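Local structure of alkyl hydroperoxide reductase/ Thiol specific antioxidant/ Mal allergen (Burkholderia ambifaria, 5ENU) at residues V76-L81 and A104-F109; G27-S32 and P96-A101. The protein is a peroxiredoxin of the AhpC/TSA family that probably reduces hydrogen peroxide and organic hydroperoxides through a reactive cysteine thiol. One frame throughout, in Å; residues are numbered along the deposited sequence. Where two conformers were deposited one is given.

Interaction 1 (V76-L81 and A104-F109); sequences VSRDSL and ALCALF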
loop_
_atom_site.group_PDB
_atom_site.type_symbol
_atom_site.label_atom_id
_atom_site.label_comp_id
_atom_site.label_asym_id
_atom_site.label_seq_id
_atom_site.Cartn_x
_atom_site.Cartn_y
_atom_site.Cartn_z
ATOM N N VAL A 76 1.110 -2.953 1.852
ATOM C CA VAL A 76 2.081 -2.603 2.893
ATOM C C VAL A 76 1.421 -2.741 4.257
ATOM O O VAL A 76 0.366 -2.146 4.499
ATOM C CB VAL A 76 2.598 -1.155 2.759
ATOM C CG1 VAL A 76 3.745 -0.930 3.749
ATOM C CG2 VAL A 76 3.030 -0.859 1.323
ATOM N N SER A 77 2.058 -3.490 5.159
ATOM C CA SER A 77 1.767 -3.398 6.582
ATOM C C SER A 77 3.083 -3.538 7.327
ATOM O O SER A 77 4.132 -3.805 6.724
ATOM C CB SER A 77 0.761 -4.449 7.064
ATOM O OG SER A 77 1.406 -5.701 7.268
ATOM N N ARG A 78 3.031 -3.392 8.651
ATOM C CA ARG A 78 4.247 -3.518 9.455
ATOM C C ARG A 78 4.538 -4.961 9.871
ATOM O O ARG A 78 5.538 -5.197 10.567
ATOM C CB ARG A 78 4.178 -2.589 10.681
ATOM C CG ARG A 78 3.993 -1.110 10.313
ATOM C CD ARG A 78 3.601 -0.258 11.512
ATOM N NE ARG A 78 2.306 -0.661 12.070
ATOM C CZ ARG A 78 1.849 -0.243 13.241
ATOM N NH1 ARG A 78 2.564 0.613 13.967
ATOM N NH2 ARG A 78 0.663 -0.654 13.661
ATOM N N ASP A 79 3.704 -5.920 9.462
ATOM C CA ASP A 79 3.928 -7.325 9.798
ATOM C C ASP A 79 5.253 -7.823 9.223
ATOM O O ASP A 79 5.785 -7.275 8.254
ATOM C CB ASP A 79 2.772 -8.195 9.275
ATOM C CG ASP A 79 1.465 -7.867 9.950
ATOM O OD1 ASP A 79 1.321 -8.251 11.129
ATOM O OD2 ASP A 79 0.616 -7.180 9.342
ATOM N N SER A 80 5.769 -8.897 9.827
ATOM C CA SER A 80 7.008 -9.537 9.400
ATOM C C SER A 80 6.890 -10.140 7.992
ATOM O O SER A 80 5.797 -10.414 7.474
ATOM C CB SER A 80 7.372 -10.662 10.371
ATOM O OG SER A 80 6.441 -11.711 10.261
ATOM N N LEU A 81 8.053 -10.384 7.379
ATOM C CA LEU A 81 8.076 -11.123 6.116
ATOM C C LEU A 81 7.473 -12.513 6.274
ATOM O O LEU A 81 6.762 -12.986 5.378
ATOM C CB LEU A 81 9.514 -11.228 5.598
ATOM C CG LEU A 81 10.045 -9.923 4.990
ATOM C CD1 LEU A 81 11.550 -10.073 4.695
ATOM C CD2 LEU A 81 9.267 -9.554 3.717
ATOM N N ALA A 104 9.473 2.852 7.945
ATOM C CA ALA A 104 9.970 3.841 6.983
ATOM C C ALA A 104 8.870 4.310 6.026
ATOM O O ALA A 104 8.691 5.519 5.803
ATOM C CB ALA A 104 11.163 3.288 6.202
ATOM N N LEU A 105 8.122 3.375 5.428
ATOM C CA LEU A 105 7.092 3.796 4.479
ATOM C C LEU A 105 5.889 4.398 5.193
ATOM O O LEU A 105 5.273 5.338 4.688
ATOM C CB LEU A 105 6.647 2.635 3.593
ATOM C CG LEU A 105 7.489 2.291 2.361
ATOM C CD1 LEU A 105 8.874 1.779 2.758
ATOM C CD2 LEU A 105 6.749 1.272 1.504
ATOM N N CYS A 106 5.531 3.863 6.367
ATOM C CA CYS A 106 4.392 4.431 7.092
ATOM C C CYS A 106 4.658 5.876 7.472
ATOM O O CYS A 106 3.748 6.722 7.436
ATOM C CB CYS A 106 4.089 3.606 8.338
ATOM S SG CYS A 106 3.344 1.993 8.067
ATOM N N ALA A 107 5.914 6.180 7.813
ATOM C CA ALA A 107 6.302 7.548 8.125
ATOM C C ALA A 107 6.277 8.412 6.870
ATOM O O ALA A 107 5.750 9.531 6.885
ATOM C CB ALA A 107 7.694 7.541 8.742
ATOM N N LEU A 108 6.838 7.902 5.767
ATOM C CA LEU A 108 6.896 8.657 4.519
ATOM C C LEU A 108 5.497 9.013 4.014
ATOM O O LEU A 108 5.261 10.137 3.552
ATOM C CB LEU A 108 7.669 7.855 3.474
ATOM C CG LEU A 108 7.744 8.442 2.058
ATOM C CD1 LEU A 108 8.348 9.836 2.093
ATOM C CD2 LEU A 108 8.535 7.489 1.155
ATOM N N PHE A 109 4.558 8.074 4.090
ATOM C CA PHE A 109 3.191 8.274 3.617
ATOM C C PHE A 109 2.262 8.812 4.691
ATOM O O PHE A 109 1.097 9.096 4.398
ATOM C CB PHE A 109 2.654 6.995 2.972
ATOM C CG PHE A 109 3.247 6.740 1.615
ATOM C CD1 PHE A 109 4.512 6.163 1.483
ATOM C CD2 PHE A 109 2.550 7.108 0.462
ATOM C CE1 PHE A 109 5.071 5.964 0.216
ATOM C CE2 PHE A 109 3.101 6.913 -0.805
ATOM C CZ PHE A 109 4.367 6.341 -0.933
#
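Arg78 lays the aliphatic part of its chain against the sulfur of Cys106, CG standing 3.9 Å and CD 4.1 Å from SG. Two successive methylenes of one side chain thus meet a single thiol that leans out from the helix. With Cys106 SG beside its own backbone N and anti to the carbonyl carbon (chi1 -72°), the sulfur is directed at the loop that follows strand 71-77. Ile125 of strand 120-132 touches both Arg78 and Cys106, and this part of the contact is the closer one. Packing is looser between Val76 and Leu105, whose nearest methyls, Val76 CG2 and Leu105 CD2, are 4.3 Å apart; because Leu105 was modelled in two conformers, that spacing is less certain. Both side chains are nevertheless buried, and Phe43 and Ile98 touch each of them. This is the thioredoxin fold of the peroxiredoxins: the short helix 104-109 lies over one face of the central sheet, above the C-terminal end of strand 71-77. Arg78, partly exposed, forms the more open side of the contact. A bend at chi3 (-63°) turns its chain beyond Cys106, and the guanidinium then pairs with Glu103 in a salt bridge through NH1 and bonds the carbonyl O of Arg123 through NH2. On the other side of the strand end, Ser77 OG donates to Asp79 OD2 over 2.7 Å, meeting the anti side of the carboxylate 20° out of its plane. The same OD2 also accepts the backbone N of Asp47, in the loop where the PxxxTxxC motif of the family begins.

Interaction 2 (G27-S32 and P96-A101); sequences GDISLS and PLISDA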
loop_
_atom_site.group_PDB
_atom_site.type_symbol
_atom_site.label_atom_id
_atom_site.label_comp_id
_atom_site.label_asym_id
_atom_site.label_seq_id
_atom_site.Cartn_x
_atom_site.Cartn_y
_atom_site.Cartn_z
ATOM N N GLY A 27 11.598 -10.684 -2.260
ATOM C CA GLY A 27 12.771 -9.839 -2.352
ATOM C C GLY A 27 12.419 -8.363 -2.282
ATOM O O GLY A 27 11.263 -7.949 -2.374
ATOM N N ASP A 28 13.463 -7.570 -2.162
ATOM C CA ASP A 28 13.303 -6.160 -1.883
ATOM C C ASP A 28 12.759 -5.431 -3.103
ATOM O O ASP A 28 13.013 -5.807 -4.255
ATOM C CB ASP A 28 14.655 -5.574 -1.484
ATOM C CG ASP A 28 15.695 -5.651 -2.608
ATOM O OD1 ASP A 28 15.888 -6.724 -3.249
ATOM O OD2 ASP A 28 16.359 -4.623 -2.824
ATOM N N ILE A 29 12.007 -4.362 -2.837
ATOM C CA ILE A 29 11.401 -3.542 -3.877
ATOM C C ILE A 29 11.818 -2.099 -3.661
ATOM O O ILE A 29 11.722 -1.585 -2.542
ATOM C CB ILE A 29 9.864 -3.637 -3.834
ATOM C CG1 ILE A 29 9.437 -5.065 -4.154
ATOM C CG2 ILE A 29 9.237 -2.613 -4.799
ATOM C CD1 ILE A 29 7.952 -5.325 -3.979
ATOM N N SER A 30 12.251 -1.444 -4.732
ATOM C CA SER A 30 12.495 -0.010 -4.730
ATOM C C SER A 30 11.435 0.686 -5.576
ATOM O O SER A 30 10.970 0.146 -6.576
ATOM C CB SER A 30 13.879 0.334 -5.297
ATOM O OG SER A 30 14.913 -0.267 -4.538
ATOM N N LEU A 31 11.070 1.910 -5.179
ATOM C CA LEU A 31 10.126 2.674 -5.985
ATOM C C LEU A 31 10.631 2.826 -7.409
ATOM O O LEU A 31 9.840 2.799 -8.357
ATOM C CB LEU A 31 9.895 4.044 -5.352
ATOM C CG LEU A 31 8.951 4.972 -6.125
ATOM C CD1 LEU A 31 7.548 4.367 -6.207
ATOM C CD2 LEU A 31 8.947 6.363 -5.486
ATOM N N SER A 32 11.951 2.943 -7.579
ATOM C CA SER A 32 12.516 3.072 -8.917
ATOM C C SER A 32 12.250 1.847 -9.789
ATOM O O SER A 32 12.198 1.977 -11.024
ATOM C CB SER A 32 14.011 3.350 -8.822
ATOM O OG SER A 32 14.671 2.278 -8.184
ATOM N N PRO A 96 2.999 -8.422 -4.637
ATOM C CA PRO A 96 3.878 -8.466 -3.458
ATOM C C PRO A 96 3.300 -7.735 -2.255
ATOM O O PRO A 96 2.450 -6.856 -2.375
ATOM C CB PRO A 96 5.153 -7.737 -3.919
ATOM C CG PRO A 96 4.969 -7.436 -5.377
ATOM C CD PRO A 96 3.519 -7.538 -5.697
ATOM N N LEU A 97 3.820 -8.099 -1.080
ATOM C CA LEU A 97 3.552 -7.394 0.171
ATOM C C LEU A 97 4.880 -6.903 0.745
ATOM O O LEU A 97 5.791 -7.709 0.973
ATOM C CB LEU A 97 2.873 -8.318 1.193
ATOM C CG LEU A 97 1.531 -8.917 0.765
ATOM C CD1 LEU A 97 1.056 -9.899 1.843
ATOM C CD2 LEU A 97 0.467 -7.824 0.502
ATOM N N ILE A 98 4.970 -5.595 1.010
ATOM C CA ILE A 98 6.147 -5.007 1.660
ATOM C C ILE A 98 6.018 -5.159 3.173
ATOM O O ILE A 98 4.955 -4.865 3.745
ATOM C CB ILE A 98 6.295 -3.523 1.270
ATOM C CG1 ILE A 98 6.886 -3.408 -0.144
ATOM C CG2 ILE A 98 7.155 -2.788 2.288
ATOM C CD1 ILE A 98 6.878 -1.978 -0.726
ATOM N N SER A 99 7.096 -5.605 3.817
ATOM C CA SER A 99 7.180 -5.636 5.279
ATOM C C SER A 99 7.790 -4.321 5.756
ATOM O O SER A 99 9.000 -4.107 5.646
ATOM C CB SER A 99 8.019 -6.818 5.758
ATOM O OG SER A 99 8.176 -6.723 7.164
ATOM N N ASP A 100 6.953 -3.436 6.271
ATOM C CA ASP A 100 7.404 -2.135 6.765
ATOM C C ASP A 100 7.571 -2.177 8.277
ATOM O O ASP A 100 7.134 -1.296 9.010
ATOM C CB ASP A 100 6.409 -1.060 6.344
ATOM C CG ASP A 100 6.981 0.340 6.452
ATOM O OD1 ASP A 100 8.123 0.574 6.011
ATOM O OD2 ASP A 100 6.278 1.221 6.977
ATOM N N ALA A 101 8.242 -3.226 8.760
ATOM C CA ALA A 101 8.428 -3.415 10.203
ATOM C C ALA A 101 9.099 -2.220 10.875
ATOM O O ALA A 101 8.851 -1.966 12.065
ATOM C CB ALA A 101 9.230 -4.693 10.480
#
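Ile29 reaches Pro96 with a nearly straight side chain: CG1 stands anti to the carbonyl carbon (chi1 -64°), and an extended chi2 of 173° carries CD1 to the far end. That terminal methyl does the touching. It lies 3.7 Å from Pro96 CB and is also close to Pro96 CG, so it meets the CB-CG edge of the pyrrolidine ring, somewhat above its plane, the two side chains crossing at about a right angle. The same CD1 makes a longer contact with Ile98 CG1, at 4.4 Å; Ile98 comes nearer with the outer part of its side chain than the direction of its CB would suggest. Ile29 belongs to the small N-terminal hairpin of strands 21-22 and 29-30, which here packs against strand 97-99, an edge strand of the main thioredoxin-fold sheet. Ile74 of the adjoining strand 71-77 touches both isoleucines and continues the apolar patch, while Ala22 of the hairpin touches Ile98. Between Ile29 and Ile98 the CA atoms are 7.8 Å apart, a spacing bridged by side chains alone. Leu97, on the other face, touches His84 and Phe87 of helix 81-91, and its backbone N is hydrogen-bonded to Thr25 OG1 in the hairpin loop.

In the fold
Along the chain the segments alternate, 27-32, 76-81, 96-101 and 104-109, so that the two contacts interlock, with centres about 9 Å apart. Both reach the main sheet, where strands 71-77 and 97-99 run parallel as neighbours, and strand 97-99 of interaction 2 is followed, after a short loop, by helix 104-109 of interaction 1. Polar bonds join them as well: Asp79 O lies 2.7 Å from Ser99 OG, and Cys106 N lies 2.8 Å from Asp100 OD2, whose OD1 takes the amide of Leu105. The N-terminal hairpin and the short helix both lie against the part of the thioredoxin-fold sheet formed by strands 71-77 and 97-99, within a single-chain assembly.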